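Local coordinates for Blr6230 protein (Bradyrhizobium diazoefficiens USDA 110, PDB 5NGG) that is a zinc-dependent subclass B3 metallo-beta-lactamase that probably hydrolyses beta-lactam antibiotics, at residues A[59-64]-A[87-92]; A[97-102]-A[108-113]; A[177-182]-A[214-219]; A[208-213]-A[278-283]; A[236-241]-A[266-271]. All blocks are in the same frame, centred on the assembly; numbering follows the deposited sequence. Where two conformers were deposited one is given.

In the fold
From the N terminus, contact 1 closes first, joining strand 58-62 to the loop after helix 77-86. Contact 2 follows in series on the same seven-stranded sheet, turning from strand 94-98 through the zinc-binding loop into helix 110-117. Contact 3 opens later, at the loop that carries the zinc ligand His177, and touches contact 2, where His101 and His177 share a metal. Its segments alternate along the chain with those of contact 4, so the two cross; contact 4 closes at the C-terminal helix 268-291. Contact 5, nested inside the loop closed by contact 4, fixes the start of that same helix to strand 237-239 of the second, five-stranded sheet.

Contact 1. Residues A[59-64]-A[87-92]; sequences VIKTSQ and LGFKVA
Val59 and Lys61, neighbours on one side of strand 58-62, both meet segment 87-92 through a single group, the ring of Phe89. The segment starts where helix 77-86 runs out. Leu87 packs on Pro40 and Val50, and Gly88 ends the helix in a Schellman motif with a positive phi of 92°. Phe89 comes next and does the work. Its CG stands anti to the carbonyl carbon (chi1 -66°), which swings the ring up to the strand. Val59 CG1 lies over one face in a CH-pi contact, 4.0 Å from the centroid of the Phe89 ring and somewhat offset toward the rim. Lys61 arrives differently: its extended chain runs past the ring's edge, with CD in the ring plane and 3.8 Å from Phe89 CE1. No hydrogen bond crosses here, so the grip is apolar even where a lysine takes part. Further on, Val91 turns to Lys81 and Ile84 of helix 77-86. Ile84 also touches both Val59 and Phe89, as does Leu66 of strand 65-69, while Tyr48 of strand 47-49 meets the Phe89 ring edge-to-face; the phenylalanine thus fills the seam between this helix and the seven-stranded sheet.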
# COMPACT_ATOMS: atom_id res chain seq x y z
N VAL A 59 -7.83 8.35 -2.24
CA VAL A 59 -8.74 8.58 -3.39
C VAL A 59 -7.97 9.37 -4.44
O VAL A 59 -7.29 10.36 -4.14
CB VAL A 59 -10.01 9.36 -2.99
CG1 VAL A 59 -10.83 9.78 -4.21
CG2 VAL A 59 -10.87 8.52 -2.08
N ILE A 60 -8.08 8.92 -5.68
CA ILE A 60 -7.52 9.64 -6.81
C ILE A 60 -8.72 10.11 -7.64
O ILE A 60 -9.51 9.30 -8.12
CB ILE A 60 -6.57 8.75 -7.63
CG1 ILE A 60 -5.41 8.21 -6.77
CG2 ILE A 60 -6.01 9.56 -8.79
CD1 ILE A 60 -4.69 7.03 -7.39
N LYS A 61 -8.87 11.42 -7.77
CA LYS A 61 -10.00 11.99 -8.48
C LYS A 61 -9.70 12.10 -9.96
O LYS A 61 -8.74 12.77 -10.34
CB LYS A 61 -10.33 13.36 -7.89
CG LYS A 61 -11.59 13.99 -8.47
CD LYS A 61 -11.84 15.36 -7.87
CE LYS A 61 -13.18 15.94 -8.30
NZ LYS A 61 -13.47 17.24 -7.63
N THR A 62 -10.52 11.45 -10.79
CA THR A 62 -10.36 11.51 -12.23
C THR A 62 -11.61 12.15 -12.85
O THR A 62 -12.66 12.29 -12.23
CB THR A 62 -10.13 10.12 -12.88
OG1 THR A 62 -11.39 9.51 -13.18
CG2 THR A 62 -9.26 9.22 -11.99
N SER A 63 -11.48 12.47 -14.13
CA SER A 63 -12.58 13.00 -14.90
C SER A 63 -13.73 11.99 -15.09
O SER A 63 -14.79 12.40 -15.55
CB SER A 63 -12.07 13.44 -16.28
OG SER A 63 -11.49 12.33 -16.93
N GLN A 64 -13.52 10.70 -14.83
CA GLN A 64 -14.56 9.67 -15.03
C GLN A 64 -14.85 8.90 -13.77
O GLN A 64 -15.37 7.77 -13.83
CB GLN A 64 -14.15 8.73 -16.17
CG GLN A 64 -14.13 9.44 -17.52
CD GLN A 64 -15.52 9.80 -18.02
OE1 GLN A 64 -16.51 9.14 -17.70
NE2 GLN A 64 -15.60 10.87 -18.81
N LEU A 87 -14.65 14.55 2.52
CA LEU A 87 -14.04 15.36 1.48
C LEU A 87 -15.03 15.80 0.39
O LEU A 87 -14.65 16.56 -0.49
CB LEU A 87 -12.87 14.62 0.85
CG LEU A 87 -11.69 14.36 1.78
CD1 LEU A 87 -10.68 13.56 1.00
CD2 LEU A 87 -11.05 15.62 2.33
N GLY A 88 -16.28 15.34 0.45
CA GLY A 88 -17.28 15.68 -0.58
C GLY A 88 -17.38 14.69 -1.73
O GLY A 88 -18.10 14.95 -2.71
N PHE A 89 -16.67 13.57 -1.61
CA PHE A 89 -16.79 12.49 -2.59
C PHE A 89 -17.95 11.57 -2.26
O PHE A 89 -18.40 11.51 -1.12
CB PHE A 89 -15.53 11.63 -2.59
CG PHE A 89 -14.30 12.33 -3.07
CD1 PHE A 89 -14.21 12.80 -4.37
CD2 PHE A 89 -13.20 12.48 -2.22
CE1 PHE A 89 -13.06 13.42 -4.81
CE2 PHE A 89 -12.05 13.11 -2.65
CZ PHE A 89 -11.98 13.60 -3.94
N LYS A 90 -18.40 10.85 -3.29
CA LYS A 90 -19.38 9.79 -3.15
C LYS A 90 -18.68 8.46 -3.29
O LYS A 90 -18.02 8.23 -4.30
CB LYS A 90 -20.49 9.91 -4.20
CG LYS A 90 -21.32 11.16 -4.03
CD LYS A 90 -22.51 11.18 -4.98
CE LYS A 90 -22.10 11.31 -6.43
N VAL A 91 -18.89 7.57 -2.31
CA VAL A 91 -18.39 6.19 -2.43
C VAL A 91 -18.87 5.58 -3.74
O VAL A 91 -18.10 4.90 -4.41
CB VAL A 91 -18.77 5.31 -1.22
CG1 VAL A 91 -18.48 3.81 -1.44
CG2 VAL A 91 -18.02 5.77 0.01
N ALA A 92 -20.11 5.87 -4.14
CA ALA A 92 -20.65 5.32 -5.37
C ALA A 92 -19.87 5.70 -6.65
O ALA A 92 -20.05 5.07 -7.70
CB ALA A 92 -22.11 5.74 -5.51

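Contact 2. Residues A[97-102]-A[108-113]; sequences ILNTHA and GGFAEI. With ZN (zinc ion), chain D.
Phe110, in the first turn of helix 110-117, pushes its ring between Ile97 and Asn99. CB and CG carry the ring across from the helix; contact with 97-102 begins further out. On one side CD1 and CE1 meet the methyl branch of Ile97, with Ile97 CG2 3.5 Å from Phe110 CE1. On the other side CE2 and CZ, toward the tip, come up against the Asn99 side chain, where Asn99 ND2 is 3.4 Å from Phe110 CZ. The amide lies at the ring's edge, its plane at 90° to that of the ring. With CG anti to the backbone N (chi1 -172°), Asn99 brings ND2 to two acceptors: it donates to His101 O at 2.9 Å, from above that carbonyl's plane, and also to Asp70 OD1. The apolar seam goes on one turn along the helix, where Ile97 CD1 is 3.9 Å from Ile113 CG2.

His101 opens the HxHxDH zinc motif of the metallo-beta-lactamases. Its NE2 binds zinc at 2.1 Å, with His103, His177 and a water completing the site, and its ND1 bonds to Cys201 O. Asn99 is therefore a second-shell residue, gripping the backbone of a metal ligand while backed by Phe110. Around this, Leu121 of strand 120-124 touches both Ile97 and Phe110, Leu131 of helix 128-133 covers Asn99 and Phe110, and Leu68 of strand 65-69 meets Ile113, so helix 110-117 lies against the seven-stranded sheet.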
# COMPACT_ATOMS: atom_id res chain seq x y z
N ILE A 97 -10.62 -0.04 -8.01
CA ILE A 97 -9.91 -0.25 -6.75
C ILE A 97 -8.56 -0.87 -7.12
O ILE A 97 -8.51 -1.90 -7.81
CB ILE A 97 -10.67 -1.20 -5.82
CG1 ILE A 97 -12.09 -0.69 -5.55
CG2 ILE A 97 -9.90 -1.38 -4.53
CD1 ILE A 97 -13.00 -1.71 -4.89
N LEU A 98 -7.48 -0.23 -6.67
CA LEU A 98 -6.13 -0.76 -6.87
C LEU A 98 -5.58 -1.21 -5.52
O LEU A 98 -5.89 -0.62 -4.49
CB LEU A 98 -5.21 0.31 -7.46
CG LEU A 98 -5.20 0.41 -9.00
CD1 LEU A 98 -6.53 0.39 -9.67
CD2 LEU A 98 -4.36 1.59 -9.43
N ASN A 99 -4.77 -2.26 -5.57
CA ASN A 99 -4.11 -2.77 -4.37
C ASN A 99 -2.60 -2.64 -4.52
O ASN A 99 -2.05 -2.94 -5.58
CB ASN A 99 -4.49 -4.24 -4.19
CG ASN A 99 -4.03 -4.90 -2.85
OD1 ASN A 99 -3.75 -6.10 -2.86
ND2 ASN A 99 -4.04 -4.18 -1.74
N THR A 100 -1.95 -2.25 -3.42
CA THR A 100 -0.49 -2.35 -3.32
C THR A 100 -0.09 -3.80 -3.00
O THR A 100 0.71 -4.42 -3.70
CB THR A 100 0.09 -1.43 -2.23
OG1 THR A 100 -0.62 -1.63 -1.00
CG2 THR A 100 0.06 0.02 -2.68
N HIS A 101 -0.65 -4.37 -1.93
CA HIS A 101 -0.34 -5.77 -1.60
C HIS A 101 -1.43 -6.38 -0.75
O HIS A 101 -2.17 -5.69 -0.04
CB HIS A 101 1.04 -5.92 -0.95
CG HIS A 101 1.08 -5.49 0.48
ND1 HIS A 101 1.48 -4.24 0.89
CD2 HIS A 101 0.84 -6.19 1.61
CE1 HIS A 101 1.43 -4.17 2.21
NE2 HIS A 101 1.02 -5.34 2.68
N ALA A 102 -1.52 -7.70 -0.82
CA ALA A 102 -2.70 -8.42 -0.36
C ALA A 102 -2.58 -8.94 1.08
O ALA A 102 -2.58 -10.14 1.30
CB ALA A 102 -2.98 -9.56 -1.32
N GLY A 108 -9.01 -5.20 3.69
CA GLY A 108 -10.15 -5.52 4.54
C GLY A 108 -11.48 -5.00 4.07
O GLY A 108 -12.51 -5.56 4.45
N GLY A 109 -11.48 -3.94 3.26
CA GLY A 109 -12.71 -3.37 2.73
C GLY A 109 -13.00 -3.65 1.27
O GLY A 109 -14.00 -3.15 0.74
N PHE A 110 -12.14 -4.44 0.61
CA PHE A 110 -12.32 -4.63 -0.83
C PHE A 110 -13.64 -5.32 -1.20
O PHE A 110 -14.34 -4.85 -2.11
CB PHE A 110 -11.17 -5.45 -1.44
CG PHE A 110 -9.85 -4.71 -1.59
CD1 PHE A 110 -9.72 -3.35 -1.45
CD2 PHE A 110 -8.72 -5.43 -1.93
CE1 PHE A 110 -8.48 -2.73 -1.64
CE2 PHE A 110 -7.50 -4.81 -2.13
CZ PHE A 110 -7.39 -3.46 -1.99
N ALA A 111 -13.96 -6.44 -0.57
CA ALA A 111 -15.18 -7.15 -0.94
C ALA A 111 -16.41 -6.26 -0.76
O ALA A 111 -17.33 -6.22 -1.62
CB ALA A 111 -15.30 -8.43 -0.15
N GLU A 112 -16.43 -5.53 0.35
CA GLU A 112 -17.56 -4.66 0.67
C GLU A 112 -17.70 -3.53 -0.34
O GLU A 112 -18.79 -3.27 -0.87
CB GLU A 112 -17.42 -4.10 2.07
CG GLU A 112 -18.51 -3.13 2.45
CD GLU A 112 -18.53 -2.77 3.91
OE1 GLU A 112 -18.07 -3.58 4.75
OE2 GLU A 112 -19.07 -1.70 4.25
N ILE A 113 -16.60 -2.83 -0.58
CA ILE A 113 -16.66 -1.69 -1.48
C ILE A 113 -16.94 -2.14 -2.92
O ILE A 113 -17.70 -1.49 -3.63
CB ILE A 113 -15.44 -0.75 -1.33
CG1 ILE A 113 -15.53 -0.04 0.03
CG2 ILE A 113 -15.38 0.28 -2.45
CD1 ILE A 113 -14.28 0.66 0.50
ZN ZN D . 1.59 -6.10 4.51
O HOH W 1 0.78 -5.31 5.97

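Contact 3. Residues A[177-182]-A[214-219]; sequences HSPGCT and PTYAGI. With ZN (zinc ion), chain D.
Pro179 lays its ring over one face of Tyr216. Pro179 CB sits almost exactly above the middle of the ring, 3.8 Å from the Tyr216 centroid and only 5° off the normal, a clear CH-pi contact. Beside it Pro179 CD is 3.7 Å from Tyr216 CE2. The opposite face is covered by Ile219 CB, three residues on at the start of helix 219-232, so the aromatic ring is clamped between two aliphatic groups. Tyr216 has CG between its backbone N and carbonyl carbon (chi1 70°), and this aims the ring at the proline.

Both partners sit in beta turns. Ser178 to Cys181 form a type I turn, and Tyr216 to Ile219 a type II turn that delivers Gly218 to the N-cap of helix 219-232. Thr182 OG1 donates to Gly180 O at 2.8 Å, bracing the end of the first turn, and a disulfide to Cys201 ties Cys181 down as well. Just ahead of the turn, His177 NE2 binds zinc at 2.1 Å, in a site completed by His101, His103 and a water; its ND1 bonds to Thr204 O, which fixes the rotation of the imidazole.

No hydrogen bond spans the two loops. The tyrosine hydroxyl is paired with Asp222 OD2 and Ser178 OG with Asp127 OD2, so the attraction between the segments is dispersion and CH-pi, with these polar ends bonded to other parts of the chain.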
# COMPACT_ATOMS: atom_id res chain seq x y z
N HIS A 177 7.59 -8.18 0.27
CA HIS A 177 6.66 -8.09 1.38
C HIS A 177 5.41 -8.98 1.10
O HIS A 177 4.83 -9.55 2.04
CB HIS A 177 6.30 -6.62 1.64
CG HIS A 177 5.36 -6.42 2.78
ND1 HIS A 177 5.76 -6.35 4.10
CD2 HIS A 177 4.02 -6.33 2.79
CE1 HIS A 177 4.69 -6.19 4.86
NE2 HIS A 177 3.62 -6.19 4.10
N SER A 178 5.00 -9.06 -0.17
CA SER A 178 4.08 -10.10 -0.63
C SER A 178 4.56 -10.52 -2.02
O SER A 178 5.32 -9.78 -2.66
CB SER A 178 2.64 -9.58 -0.69
OG SER A 178 2.45 -8.72 -1.81
N PRO A 179 4.11 -11.68 -2.51
CA PRO A 179 4.62 -12.12 -3.81
C PRO A 179 4.19 -11.23 -4.99
O PRO A 179 4.93 -11.14 -5.98
CB PRO A 179 4.10 -13.56 -3.93
CG PRO A 179 2.96 -13.63 -3.00
CD PRO A 179 3.30 -12.72 -1.86
N GLY A 180 3.02 -10.62 -4.87
CA GLY A 180 2.46 -9.77 -5.91
C GLY A 180 2.46 -8.28 -5.58
O GLY A 180 1.76 -7.52 -6.25
N CYS A 181 3.29 -7.87 -4.62
CA CYS A 181 3.38 -6.48 -4.18
C CYS A 181 3.67 -5.57 -5.40
O CYS A 181 4.66 -5.82 -6.14
CB CYS A 181 4.54 -6.42 -3.16
SG CYS A 181 4.53 -5.19 -1.83
N THR A 182 2.79 -4.59 -5.60
CA THR A 182 2.82 -3.72 -6.78
C THR A 182 2.89 -2.28 -6.32
O THR A 182 2.02 -1.81 -5.58
CB THR A 182 1.57 -3.95 -7.64
OG1 THR A 182 1.52 -5.34 -8.03
CG2 THR A 182 1.59 -3.09 -8.90
N PRO A 214 10.22 -20.63 4.23
CA PRO A 214 9.93 -19.26 3.85
C PRO A 214 8.46 -19.05 3.49
O PRO A 214 7.79 -19.96 3.00
CB PRO A 214 10.85 -19.03 2.66
CG PRO A 214 11.98 -20.02 2.85
CD PRO A 214 11.30 -21.21 3.41
N THR A 215 7.96 -17.84 3.74
CA THR A 215 6.58 -17.48 3.49
C THR A 215 6.13 -17.80 2.07
O THR A 215 5.02 -18.26 1.86
CB THR A 215 6.37 -16.00 3.87
OG1 THR A 215 6.39 -15.89 5.30
CG2 THR A 215 5.09 -15.41 3.32
N TYR A 216 7.03 -17.57 1.11
CA TYR A 216 6.83 -18.08 -0.24
C TYR A 216 8.21 -18.28 -0.87
O TYR A 216 9.21 -17.70 -0.41
CB TYR A 216 5.92 -17.16 -1.07
CG TYR A 216 6.51 -15.83 -1.47
CD1 TYR A 216 7.25 -15.71 -2.64
CD2 TYR A 216 6.31 -14.69 -0.69
CE1 TYR A 216 7.79 -14.51 -3.03
CE2 TYR A 216 6.86 -13.47 -1.08
CZ TYR A 216 7.60 -13.40 -2.26
OH TYR A 216 8.12 -12.20 -2.67
N ALA A 217 8.26 -19.10 -1.92
CA ALA A 217 9.52 -19.43 -2.57
C ALA A 217 10.11 -18.24 -3.30
O ALA A 217 9.44 -17.63 -4.14
CB ALA A 217 9.33 -20.60 -3.54
N GLY A 218 11.37 -17.95 -3.02
CA GLY A 218 12.10 -16.85 -3.66
C GLY A 218 11.95 -15.50 -2.96
O GLY A 218 12.40 -14.48 -3.50
N ILE A 219 11.38 -15.51 -1.74
CA ILE A 219 11.11 -14.26 -1.03
C ILE A 219 12.37 -13.41 -0.80
O ILE A 219 12.32 -12.19 -0.97
CB ILE A 219 10.33 -14.53 0.27
CG1 ILE A 219 9.89 -13.23 0.93
CG2 ILE A 219 11.11 -15.38 1.27
CD1 ILE A 219 8.88 -13.44 2.04
ZN ZN D . 1.59 -6.10 4.51
O HOH W 1 0.78 -5.31 5.97

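Contact 4. Residues A[208-213]-A[278-283]; sequences NRLVGQ and EDFDKQ
Leu210 packs on Phe280, joining the long loop ahead of helix 219-232 to the C-terminal helix 268-291 of this metallo-beta-lactamase fold. The apolar part is compact. Both branches of the leucine converge on one ring carbon: Leu210 CD1 and Leu210 CD2 are each 3.8 Å from Phe280 CE1. Phe280 holds its CG anti to the backbone N (chi1 -177°), which carries the ring along the helix surface to the loop. Val205 touches Leu210, Phe280 and Gln283 alike, and Tyr223 and Phe227 of helix 219-232 press on the phenylalanine, so the pair belongs to a larger hydrophobic layer between the two helices.

Polar links run beside it. Gln287, one turn beyond Gln283, takes the Leu210 N-H with OE1 and gives its NE2 to Asn208 O, clasping the loop backbone with a single amide. Gln283 bends back on its own helix, NE2 reaching Asp279 OD1 at 3.3 Å from above the carboxylate plane. Within the loop, Arg209 holds the bend closed: its NE donates to Gln213 O at 2.8 Å, the donor lying in the carbonyl plane, with a weak second bond from Arg209 NH2 at 3.2 Å.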
# COMPACT_ATOMS: atom_id res chain seq x y z
N ASN A 208 6.72 -11.83 7.82
CA ASN A 208 7.21 -12.85 6.89
C ASN A 208 8.38 -13.67 7.42
O ASN A 208 9.25 -13.17 8.14
CB ASN A 208 7.62 -12.20 5.57
CG ASN A 208 6.43 -11.68 4.80
OD1 ASN A 208 5.31 -12.23 4.87
ND2 ASN A 208 6.66 -10.65 4.01
N ARG A 209 8.38 -14.94 7.04
CA ARG A 209 9.49 -15.85 7.32
C ARG A 209 10.39 -15.86 6.07
O ARG A 209 9.93 -16.10 4.96
CB ARG A 209 8.95 -17.26 7.58
CG ARG A 209 8.04 -17.34 8.79
CD ARG A 209 7.76 -18.78 9.22
NE ARG A 209 7.23 -19.55 8.10
CZ ARG A 209 5.94 -19.59 7.72
NH1 ARG A 209 4.98 -19.03 8.46
NH2 ARG A 209 5.60 -20.25 6.62
N LEU A 210 11.67 -15.60 6.30
CA LEU A 210 12.67 -15.49 5.23
C LEU A 210 13.45 -16.76 4.96
O LEU A 210 13.94 -16.95 3.84
CB LEU A 210 13.64 -14.34 5.56
CG LEU A 210 12.99 -12.97 5.79
CD1 LEU A 210 14.05 -11.98 6.22
CD2 LEU A 210 12.26 -12.48 4.55
N VAL A 211 13.58 -17.59 6.00
CA VAL A 211 14.39 -18.80 5.97
C VAL A 211 13.64 -19.88 6.75
O VAL A 211 12.70 -19.57 7.49
CB VAL A 211 15.78 -18.56 6.60
CG1 VAL A 211 16.64 -17.69 5.69
CG2 VAL A 211 15.67 -17.95 8.00
N GLY A 212 14.08 -21.13 6.59
CA GLY A 212 13.45 -22.27 7.25
C GLY A 212 12.34 -22.80 6.38
O GLY A 212 12.59 -23.64 5.51
N GLN A 213 11.13 -22.31 6.63
CA GLN A 213 9.97 -22.53 5.77
C GLN A 213 9.56 -21.14 5.29
O GLN A 213 8.68 -20.50 5.89
CB GLN A 213 8.84 -23.22 6.54
CG GLN A 213 9.17 -24.63 7.00
N GLU A 278 18.83 -2.23 5.28
CA GLU A 278 19.59 -2.42 6.50
C GLU A 278 18.78 -3.23 7.53
O GLU A 278 19.29 -4.15 8.15
CB GLU A 278 20.04 -1.08 7.04
CG GLU A 278 21.11 -0.45 6.14
CD GLU A 278 21.40 1.02 6.40
OE1 GLU A 278 20.68 1.67 7.19
OE2 GLU A 278 22.34 1.54 5.77
N ASP A 279 17.49 -2.92 7.65
CA ASP A 279 16.66 -3.71 8.55
C ASP A 279 16.49 -5.14 8.03
O ASP A 279 16.44 -6.08 8.83
CB ASP A 279 15.29 -3.08 8.80
CG ASP A 279 14.57 -3.76 9.96
OD1 ASP A 279 15.09 -3.75 11.11
OD2 ASP A 279 13.50 -4.36 9.74
N PHE A 280 16.37 -5.31 6.71
CA PHE A 280 16.27 -6.63 6.12
C PHE A 280 17.46 -7.51 6.52
O PHE A 280 17.31 -8.65 6.96
CB PHE A 280 16.17 -6.56 4.60
CG PHE A 280 16.00 -7.89 3.95
CD1 PHE A 280 14.73 -8.45 3.81
CD2 PHE A 280 17.11 -8.62 3.52
CE1 PHE A 280 14.58 -9.71 3.27
CE2 PHE A 280 16.95 -9.87 2.98
CZ PHE A 280 15.69 -10.41 2.84
N ASP A 281 18.67 -6.97 6.39
CA ASP A 281 19.85 -7.71 6.78
C ASP A 281 19.79 -8.13 8.26
O ASP A 281 20.18 -9.25 8.62
CB ASP A 281 21.10 -6.87 6.56
CG ASP A 281 21.44 -6.67 5.09
OD1 ASP A 281 20.88 -7.36 4.22
OD2 ASP A 281 22.28 -5.79 4.80
N LYS A 282 19.35 -7.22 9.12
CA LYS A 282 19.20 -7.53 10.56
C LYS A 282 18.20 -8.68 10.79
O LYS A 282 18.45 -9.62 11.55
CB LYS A 282 18.73 -6.28 11.33
CG LYS A 282 18.51 -6.47 12.83
CD LYS A 282 17.92 -5.23 13.48
CE LYS A 282 17.22 -5.57 14.80
NZ LYS A 282 16.45 -4.42 15.36
N GLN A 283 17.04 -8.58 10.14
CA GLN A 283 16.02 -9.62 10.30
C GLN A 283 16.44 -10.95 9.72
O GLN A 283 16.15 -11.99 10.32
CB GLN A 283 14.69 -9.20 9.69
CG GLN A 283 14.10 -7.91 10.23
CD GLN A 283 14.08 -7.85 11.74
OE1 GLN A 283 13.73 -8.82 12.41
NE2 GLN A 283 14.45 -6.71 12.29

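Contact 5. Residues A[236-241]-A[266-271]; sequences DVLLGP and PGELVT
On strand 237-239, an outermost strand of the five-stranded sheet, Leu238 faces the first turn of the C-terminal helix. Its two branches part: Leu238 CD1 is 3.9 Å from Leu269 CD1, and Leu238 CD2 is 4.0 Å from Glu268 CG. Both helix side chains cross the leucine at about a right angle. Glu268, extended with CG anti to the backbone N (chi1 -169°), runs its aliphatic part over the methyl and carries its carboxylate on to a bridging water. That water accepts from Leu238 N at 2.9 Å and lies 2.8 Å from Glu268 OE1, which also makes a salt bridge to Lys251.

The topology explains the water. Val237 and Leu239 pair through their backbones with strand 193-199 in the second sheet of the alpha-beta-beta-alpha sandwich, whereas the Leu238 N-H faces the helix and is served by this solvent molecule. Ahead of the strand, Asp236 meets the residue that leads into the helix: Asp236 OD1 is 3.7 Å from Pro266 CG, a plain van der Waals touch. Its carboxylate is otherwise spoken for, with OD1 in a salt bridge to Arg195 and OD2 taking the backbone N-H of Glu196. Leu269 also packs on Leu198 of strand 193-199.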
# COMPACT_ATOMS: atom_id res chain seq x y z
N ASP A 236 9.47 11.72 -7.45
CA ASP A 236 9.42 12.99 -6.71
C ASP A 236 8.69 12.89 -5.37
O ASP A 236 9.08 13.56 -4.41
CB ASP A 236 8.71 14.04 -7.56
CG ASP A 236 9.48 14.37 -8.84
OD1 ASP A 236 10.51 15.04 -8.71
OD2 ASP A 236 9.02 13.98 -9.95
N VAL A 237 7.62 12.08 -5.33
CA VAL A 237 6.71 12.00 -4.19
C VAL A 237 6.58 10.54 -3.79
O VAL A 237 5.95 9.76 -4.51
CB VAL A 237 5.32 12.57 -4.54
CG1 VAL A 237 4.33 12.40 -3.38
CG2 VAL A 237 5.42 14.04 -4.93
N LEU A 238 7.13 10.19 -2.63
CA LEU A 238 7.00 8.84 -2.08
C LEU A 238 5.73 8.77 -1.23
O LEU A 238 5.56 9.53 -0.27
CB LEU A 238 8.17 8.51 -1.18
CG LEU A 238 8.10 7.13 -0.51
CD1 LEU A 238 8.06 6.01 -1.55
CD2 LEU A 238 9.26 6.96 0.46
N LEU A 239 4.86 7.82 -1.57
CA LEU A 239 3.70 7.45 -0.75
C LEU A 239 3.82 5.96 -0.45
O LEU A 239 4.66 5.25 -0.97
CB LEU A 239 2.39 7.80 -1.47
CG LEU A 239 2.21 9.26 -1.87
CD1 LEU A 239 0.92 9.48 -2.63
CD2 LEU A 239 2.23 10.14 -0.64
N GLY A 240 2.94 5.46 0.41
CA GLY A 240 2.97 4.07 0.78
C GLY A 240 1.74 3.68 1.56
O GLY A 240 0.89 4.51 1.86
N PRO A 241 1.64 2.39 1.93
CA PRO A 241 0.39 1.90 2.53
C PRO A 241 0.29 2.09 4.04
O PRO A 241 -0.76 1.80 4.61
CB PRO A 241 0.35 0.44 2.10
CG PRO A 241 1.75 0.06 1.92
CD PRO A 241 2.54 1.29 1.58
N PRO A 266 12.36 14.33 -3.59
CA PRO A 266 12.79 13.34 -4.60
C PRO A 266 13.88 12.34 -4.22
O PRO A 266 14.03 11.32 -4.89
CB PRO A 266 13.21 14.21 -5.80
CG PRO A 266 12.49 15.51 -5.61
CD PRO A 266 12.46 15.70 -4.11
N GLY A 267 14.61 12.62 -3.14
CA GLY A 267 15.63 11.66 -2.65
C GLY A 267 15.10 10.68 -1.60
O GLY A 267 15.85 9.83 -1.10
N GLU A 268 13.82 10.77 -1.26
CA GLU A 268 13.33 10.04 -0.11
C GLU A 268 13.25 8.54 -0.32
O GLU A 268 13.51 7.78 0.61
CB GLU A 268 11.96 10.56 0.29
CG GLU A 268 11.52 10.02 1.64
CD GLU A 268 10.23 10.62 2.14
OE1 GLU A 268 9.69 11.52 1.45
OE2 GLU A 268 9.76 10.22 3.24
N LEU A 269 12.90 8.10 -1.52
CA LEU A 269 12.80 6.68 -1.76
C LEU A 269 14.19 6.01 -1.65
O LEU A 269 14.30 4.92 -1.10
CB LEU A 269 12.11 6.40 -3.09
CG LEU A 269 11.97 4.94 -3.50
CD1 LEU A 269 11.30 4.11 -2.42
CD2 LEU A 269 11.21 4.85 -4.82
N VAL A 270 15.26 6.68 -2.11
CA VAL A 270 16.61 6.14 -1.90
C VAL A 270 16.90 6.01 -0.40
O VAL A 270 17.40 4.96 0.03
CB VAL A 270 17.67 7.04 -2.54
CG1 VAL A 270 19.06 6.62 -2.11
CG2 VAL A 270 17.56 6.98 -4.05
N THR A 271 16.63 7.03 0.39
CA THR A 271 16.89 6.98 1.83
C THR A 271 16.06 5.87 2.51
O THR A 271 16.56 5.09 3.34
CB THR A 271 16.60 8.33 2.49
OG1 THR A 271 17.41 9.33 1.86
CG2 THR A 271 16.87 8.32 4.00
O HOH W 2 8.95 11.93 -1.27